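Long-range contacts in nucleoside 2-deoxyribosyltransferase (Enterococcus faecalis, PDB 7M5H), which probably cleaves or transfers at the N-glycosidic bond of deoxynucleosides or their monophosphates: residues T5-A10 with S70-A75; I98-L103 with G138-N143. All coordinates share one frame; numbering follows the deposited sequence. Where two conformers were deposited one is given.

Interaction 1: residues T5-A10 with S70-A75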
loop_
_atom_site.group_PDB
_atom_site.type_symbol
_atom_site.label_atom_id
_atom_site.label_comp_id
_atom_site.label_asym_id
_atom_site.label_seq_id
_atom_site.Cartn_x
_atom_site.Cartn_y
_atom_site.Cartn_z
ATOM N N THR B 5 -1.594 -9.969 -32.764
ATOM C CA THR B 5 -1.973 -9.020 -31.723
ATOM C C THR B 5 -0.964 -9.140 -30.587
ATOM O O THR B 5 -0.931 -10.157 -29.884
ATOM C CB THR B 5 -3.393 -9.281 -31.224
ATOM O OG1 THR B 5 -4.322 -9.107 -32.301
ATOM C CG2 THR B 5 -3.747 -8.320 -30.096
ATOM N N LYS B 6 -0.139 -8.111 -30.414
ATOM C CA LYS B 6 0.879 -8.101 -29.373
ATOM C C LYS B 6 0.268 -7.568 -28.083
ATOM O O LYS B 6 -0.247 -6.445 -28.049
ATOM C CB LYS B 6 2.081 -7.258 -29.795
ATOM C CG LYS B 6 2.707 -7.694 -31.113
ATOM C CD LYS B 6 4.098 -7.107 -31.290
ATOM C CE LYS B 6 5.063 -7.663 -30.252
ATOM N NZ LYS B 6 6.439 -7.120 -30.420
ATOM N N ILE B 7 0.322 -8.377 -27.026
ATOM C CA ILE B 7 -0.276 -8.049 -25.738
ATOM C C ILE B 7 0.834 -7.910 -24.707
ATOM O O ILE B 7 1.719 -8.770 -24.618
ATOM C CB ILE B 7 -1.291 -9.118 -25.299
ATOM C CG1 ILE B 7 -2.435 -9.224 -26.309
ATOM C CG2 ILE B 7 -1.830 -8.806 -23.911
ATOM C CD1 ILE B 7 -3.468 -10.267 -25.942
ATOM N N TYR B 8 0.788 -6.829 -23.933
ATOM C CA TYR B 8 1.665 -6.648 -22.785
ATOM C C TYR B 8 0.874 -6.966 -21.523
ATOM O O TYR B 8 -0.186 -6.374 -21.287
ATOM C CB TYR B 8 2.220 -5.225 -22.726
ATOM C CG TYR B 8 3.190 -5.003 -21.586
ATOM C CD1 TYR B 8 4.537 -5.306 -21.726
ATOM C CD2 TYR B 8 2.757 -4.492 -20.368
ATOM C CE1 TYR B 8 5.427 -5.108 -20.686
ATOM C CE2 TYR B 8 3.638 -4.290 -19.323
ATOM C CZ TYR B 8 4.972 -4.599 -19.487
ATOM O OH TYR B 8 5.854 -4.399 -18.450
ATOM N N PHE B 9 1.384 -7.894 -20.721
ATOM C CA PHE B 9 0.721 -8.320 -19.491
ATOM C C PHE B 9 1.308 -7.520 -18.334
ATOM O O PHE B 9 2.422 -7.792 -17.876
ATOM C CB PHE B 9 0.884 -9.820 -19.279
ATOM C CG PHE B 9 -0.012 -10.384 -18.214
ATOM C CD1 PHE B 9 -1.267 -10.870 -18.536
ATOM C CD2 PHE B 9 0.398 -10.423 -16.892
ATOM C CE1 PHE B 9 -2.096 -11.389 -17.562
ATOM C CE2 PHE B 9 -0.424 -10.942 -15.911
ATOM C CZ PHE B 9 -1.674 -11.424 -16.247
ATOM N N ALA B 10 0.555 -6.531 -17.860
ATOM C CA ALA B 10 0.985 -5.691 -16.751
ATOM C C ALA B 10 0.448 -6.250 -15.440
ATOM O O ALA B 10 -0.739 -6.575 -15.333
ATOM C CB ALA B 10 0.511 -4.250 -16.948
ATOM N N SER B 70 3.284 -2.903 -27.942
ATOM C CA SER B 70 2.104 -3.744 -27.825
ATOM C C SER B 70 0.897 -3.078 -28.473
ATOM O O SER B 70 0.827 -1.852 -28.596
ATOM C CB SER B 70 1.800 -4.051 -26.357
ATOM O OG SER B 70 1.457 -2.871 -25.650
ATOM N N ASP B 71 -0.054 -3.909 -28.897
ATOM C CA ASP B 71 -1.321 -3.430 -29.431
ATOM C C ASP B 71 -2.402 -3.350 -28.364
ATOM O O ASP B 71 -3.379 -2.615 -28.541
ATOM C CB ASP B 71 -1.800 -4.343 -30.563
ATOM C CG ASP B 71 -0.796 -4.449 -31.692
ATOM O OD1 ASP B 71 -0.365 -3.396 -32.208
ATOM O OD2 ASP B 71 -0.433 -5.586 -32.058
ATOM N N LEU B 72 -2.239 -4.087 -27.268
ATOM C CA LEU B 72 -3.210 -4.137 -26.187
ATOM C C LEU B 72 -2.464 -4.407 -24.890
ATOM O O LEU B 72 -1.513 -5.192 -24.869
ATOM C CB LEU B 72 -4.264 -5.224 -26.432
ATOM C CG LEU B 72 -5.226 -5.523 -25.282
ATOM C CD1 LEU B 72 -6.157 -4.343 -25.041
ATOM C CD2 LEU B 72 -6.017 -6.794 -25.550
ATOM N N LEU B 73 -2.894 -3.756 -23.817
ATOM C CA LEU B 73 -2.286 -3.922 -22.504
ATOM C C LEU B 73 -3.305 -4.559 -21.570
ATOM O O LEU B 73 -4.403 -4.025 -21.386
ATOM C CB LEU B 73 -1.804 -2.579 -21.952
ATOM C CG LEU B 73 -0.967 -2.606 -20.673
ATOM C CD1 LEU B 73 0.310 -1.805 -20.862
ATOM C CD2 LEU B 73 -1.762 -2.067 -19.495
ATOM N N VAL B 74 -2.949 -5.708 -21.002
ATOM C CA VAL B 74 -3.750 -6.365 -19.978
ATOM C C VAL B 74 -3.127 -6.037 -18.628
ATOM O O VAL B 74 -1.935 -6.281 -18.411
ATOM C CB VAL B 74 -3.824 -7.883 -20.205
ATOM C CG1 VAL B 74 -4.548 -8.558 -19.050
ATOM C CG2 VAL B 74 -4.523 -8.185 -21.522
ATOM N N ALA B 75 -3.927 -5.475 -17.723
ATOM C CA ALA B 75 -3.438 -4.982 -16.443
ATOM C C ALA B 75 -4.179 -5.650 -15.295
ATOM O O ALA B 75 -5.406 -5.776 -15.323
ATOM C CB ALA B 75 -3.589 -3.462 -16.345
#
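Tyr8 and Leu73 lie side by side on one face of a parallel sheet, their side chains pointing the same way. CD1 of Leu73 approaches the ring obliquely and comes 3.7 Å from CD2 of Tyr8. The other Leu73 methyl, CD2, reaches CB of Ala10. With chi1 at -177° the ring swings away from the Tyr8 amide nitrogen and settles alongside Leu73. The phenol OH extends beyond the two strands and hydrogen-bonds to Glu89 and Asp63.

The other face is apolar and is built from Ile7, Phe9, Leu72 and Val74. Val74 divides its two methyls between two neighbours. Val74 CG2 meets Ile7 CG2 at 3.7 Å, and Val74 CG1 meets Phe9 CE1 at 4.0 Å. The Phe9 ring then packs on helix 16-30.

Beneath the side chains the backbones pair in parallel register. Tyr8 gives its N-H to Leu72 O and accepts from Val74 N. Ala10 N continues the ladder to Val74 O at 2.6 Å.

The entry to strand 72-76 is joined differently. Lys6 O takes two donors, Asp71 N at 2.7 Å and Leu72 N at 3.2 Å. The Asp71 carboxylate turns back, with CG beside its own backbone N. Asp71 OD2 accepts from Lys6 N at 3.0 Å, on the anti side and 25° out of the carboxylate plane. That bond is nearly straight, 173° at the hydrogen.

The chemistry thus changes along the pair. A carboxylate and a shared carbonyl hold the exposed end, whereas backbone bonds and hydrocarbon packing hold the buried part of this Rossmann-like core.

Interaction 2: residues I98-L103 with G138-N143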
loop_
_atom_site.group_PDB
_atom_site.type_symbol
_atom_site.label_atom_id
_atom_site.label_comp_id
_atom_site.label_asym_id
_atom_site.label_seq_id
_atom_site.Cartn_x
_atom_site.Cartn_y
_atom_site.Cartn_z
ATOM N N ILE B 98 -2.841 3.291 -26.461
ATOM C CA ILE B 98 -2.859 1.833 -26.442
ATOM C C ILE B 98 -3.974 1.389 -25.495
ATOM O O ILE B 98 -3.918 1.726 -24.301
ATOM C CB ILE B 98 -1.506 1.259 -26.008
ATOM C CG1 ILE B 98 -0.416 1.674 -27.001
ATOM C CG2 ILE B 98 -1.580 -0.254 -25.889
ATOM C CD1 ILE B 98 0.981 1.259 -26.591
ATOM N N PRO B 99 -4.979 0.658 -25.970
ATOM C CA PRO B 99 -6.100 0.288 -25.096
ATOM C C PRO B 99 -5.662 -0.633 -23.967
ATOM O O PRO B 99 -4.678 -1.368 -24.075
ATOM C CB PRO B 99 -7.075 -0.419 -26.047
ATOM C CG PRO B 99 -6.227 -0.879 -27.193
ATOM C CD PRO B 99 -5.154 0.159 -27.345
ATOM N N VAL B 100 -6.417 -0.583 -22.870
ATOM C CA VAL B 100 -6.102 -1.330 -21.657
ATOM C C VAL B 100 -7.344 -2.093 -21.217
ATOM O O VAL B 100 -8.408 -1.495 -21.020
ATOM C CB VAL B 100 -5.614 -0.412 -20.523
ATOM C CG1 VAL B 100 -5.362 -1.222 -19.261
ATOM C CG2 VAL B 100 -4.359 0.339 -20.943
ATOM N N VAL B 101 -7.208 -3.407 -21.055
ATOM C CA VAL B 101 -8.245 -4.251 -20.467
ATOM C C VAL B 101 -7.738 -4.721 -19.111
ATOM O O VAL B 101 -6.734 -5.439 -19.031
ATOM C CB VAL B 101 -8.594 -5.443 -21.372
ATOM C CG1 VAL B 101 -9.621 -6.336 -20.693
ATOM C CG2 VAL B 101 -9.116 -4.954 -22.714
ATOM N N ALA B 102 -8.426 -4.317 -18.047
ATOM C CA ALA B 102 -7.966 -4.547 -16.686
ATOM C C ALA B 102 -8.827 -5.588 -15.980
ATOM O O ALA B 102 -10.035 -5.688 -16.218
ATOM C CB ALA B 102 -7.970 -3.247 -15.879
ATOM N N LEU B 103 -8.191 -6.353 -15.096
ATOM C CA LEU B 103 -8.850 -7.383 -14.305
ATOM C C LEU B 103 -8.825 -6.991 -12.834
ATOM O O LEU B 103 -7.774 -6.617 -12.304
ATOM C CB LEU B 103 -8.173 -8.741 -14.499
ATOM C CG LEU B 103 -8.754 -9.884 -13.666
ATOM C CD1 LEU B 103 -10.171 -10.211 -14.117
ATOM C CD2 LEU B 103 -7.866 -11.114 -13.740
ATOM N N GLY B 138 -10.108 5.478 -14.409
ATOM C CA GLY B 138 -10.680 6.276 -15.481
ATOM C C GLY B 138 -9.860 6.224 -16.755
ATOM O O GLY B 138 -10.413 6.176 -17.856
ATOM N N LEU B 139 -8.530 6.225 -16.625
ATOM C CA LEU B 139 -7.671 6.129 -17.804
ATOM C C LEU B 139 -7.920 4.832 -18.562
ATOM O O LEU B 139 -7.867 4.804 -19.797
ATOM C CB LEU B 139 -6.201 6.237 -17.397
ATOM C CG LEU B 139 -5.723 7.583 -16.850
ATOM C CD1 LEU B 139 -4.235 7.542 -16.545
ATOM C CD2 LEU B 139 -6.033 8.699 -17.834
ATOM N N ILE B 140 -8.198 3.748 -17.836
ATOM C CA ILE B 140 -8.505 2.474 -18.478
ATOM C C ILE B 140 -9.811 2.569 -19.255
ATOM O O ILE B 140 -9.865 2.261 -20.451
ATOM C CB ILE B 140 -8.565 1.349 -17.431
ATOM C CG1 ILE B 140 -7.242 1.253 -16.666
ATOM C CG2 ILE B 140 -8.914 0.025 -18.096
ATOM C CD1 ILE B 140 -7.307 0.350 -15.457
ATOM N N LYS B 141 -10.886 2.991 -18.583
ATOM C CA LYS B 141 -12.204 3.004 -19.208
ATOM C C LYS B 141 -12.310 4.018 -20.339
ATOM O O LYS B 141 -13.203 3.887 -21.184
ATOM C CB LYS B 141 -13.282 3.289 -18.161
ATOM C CG LYS B 141 -13.300 2.316 -16.994
ATOM C CD LYS B 141 -14.550 2.516 -16.155
ATOM C CE LYS B 141 -14.645 1.488 -15.041
ATOM N NZ LYS B 141 -15.962 1.576 -14.350
ATOM N N LEU B 142 -11.434 5.025 -20.373
ATOM C CA LEU B 142 -11.473 5.993 -21.465
ATOM C C LEU B 142 -11.100 5.355 -22.798
ATOM O O LEU B 142 -11.463 5.880 -23.856
ATOM C CB LEU B 142 -10.549 7.175 -21.157
ATOM C CG LEU B 142 -11.120 8.214 -20.188
ATOM C CD1 LEU B 142 -10.057 9.203 -19.736
ATOM C CD2 LEU B 142 -12.289 8.940 -20.831
ATOM N N ASN B 143 -10.380 4.232 -22.769
ATOM C CA ASN B 143 -10.011 3.468 -23.950
ATOM C C ASN B 143 -9.698 2.051 -23.469
ATOM O O ASN B 143 -8.548 1.611 -23.401
ATOM C CB ASN B 143 -8.825 4.090 -24.690
ATOM C CG ASN B 143 -8.507 3.378 -25.993
ATOM O OD1 ASN B 143 -9.383 2.808 -26.648
ATOM N ND2 ASN B 143 -7.245 3.429 -26.386
HETATM O O HOH W 1 -5.526 3.757 -23.787
#
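Ile140 and Asn143 meet Pro99 and Val100 at the start of the inner strand 100-103 in a Rossmann-like alpha/beta fold. Ile140 belongs to helix 134-141, which packs on one face of the parallel sheet. Asn143 lies in the turn between this helix and strand 144-147.

Ile140 has two branches at work. With CG1 beside the backbone N (chi1 -58°), CG2 takes the position anti to that N. Ile140 CG2 lies 3.9 Å from Val100 CG1, and the two side chains cross at about a right angle. The extended branch carries Ile140 CD1 to Ala102 CB at 3.7 Å. Ile90 of helix 84-96 and Val146 of strand 144-147 also touch Ile140, so it is buried where helices and sheet meet.

Val100 joins the apolar and polar halves of the contact. Val100 N donates to Asn143 O at 3.1 Å, in the carbonyl plane.

The Asn143 side chain runs alongside Pro99, pointing the same way. A chi1 of -175° extends it away from its own amide nitrogen and lays the side-chain amide against the proline, where Asn143 ND2 is 3.6 Å from Pro99 CA. A water completes the link: it accepts from Asn143 ND2 at 3.1 Å and donates to Ile98 O at 2.6 Å.

Overall arrangement
From the N terminus, strand 5-10 runs first. The chain then passes through helix 16-30, strand 36-39 and helix 56-68 before strand 72-76 returns beside strand 5-10. Interaction 1 closes this loop. Helix 84-96 leads on to strand 100-103, and a long, mostly irregular excursion ends in helix 134-141, where interaction 2 closes the second loop. The two loops follow in series and neither nest nor cross. The centres of the two contacts are about 11 Å apart. Strands 72-76 and 100-103 are neighbours, probably hydrogen-bonded from Leu73 O to Val101 N and from Ala75 O to Leu103 N. Interaction 1 joins two central strands; interaction 2 ties the next strand to a helix covering the sheet.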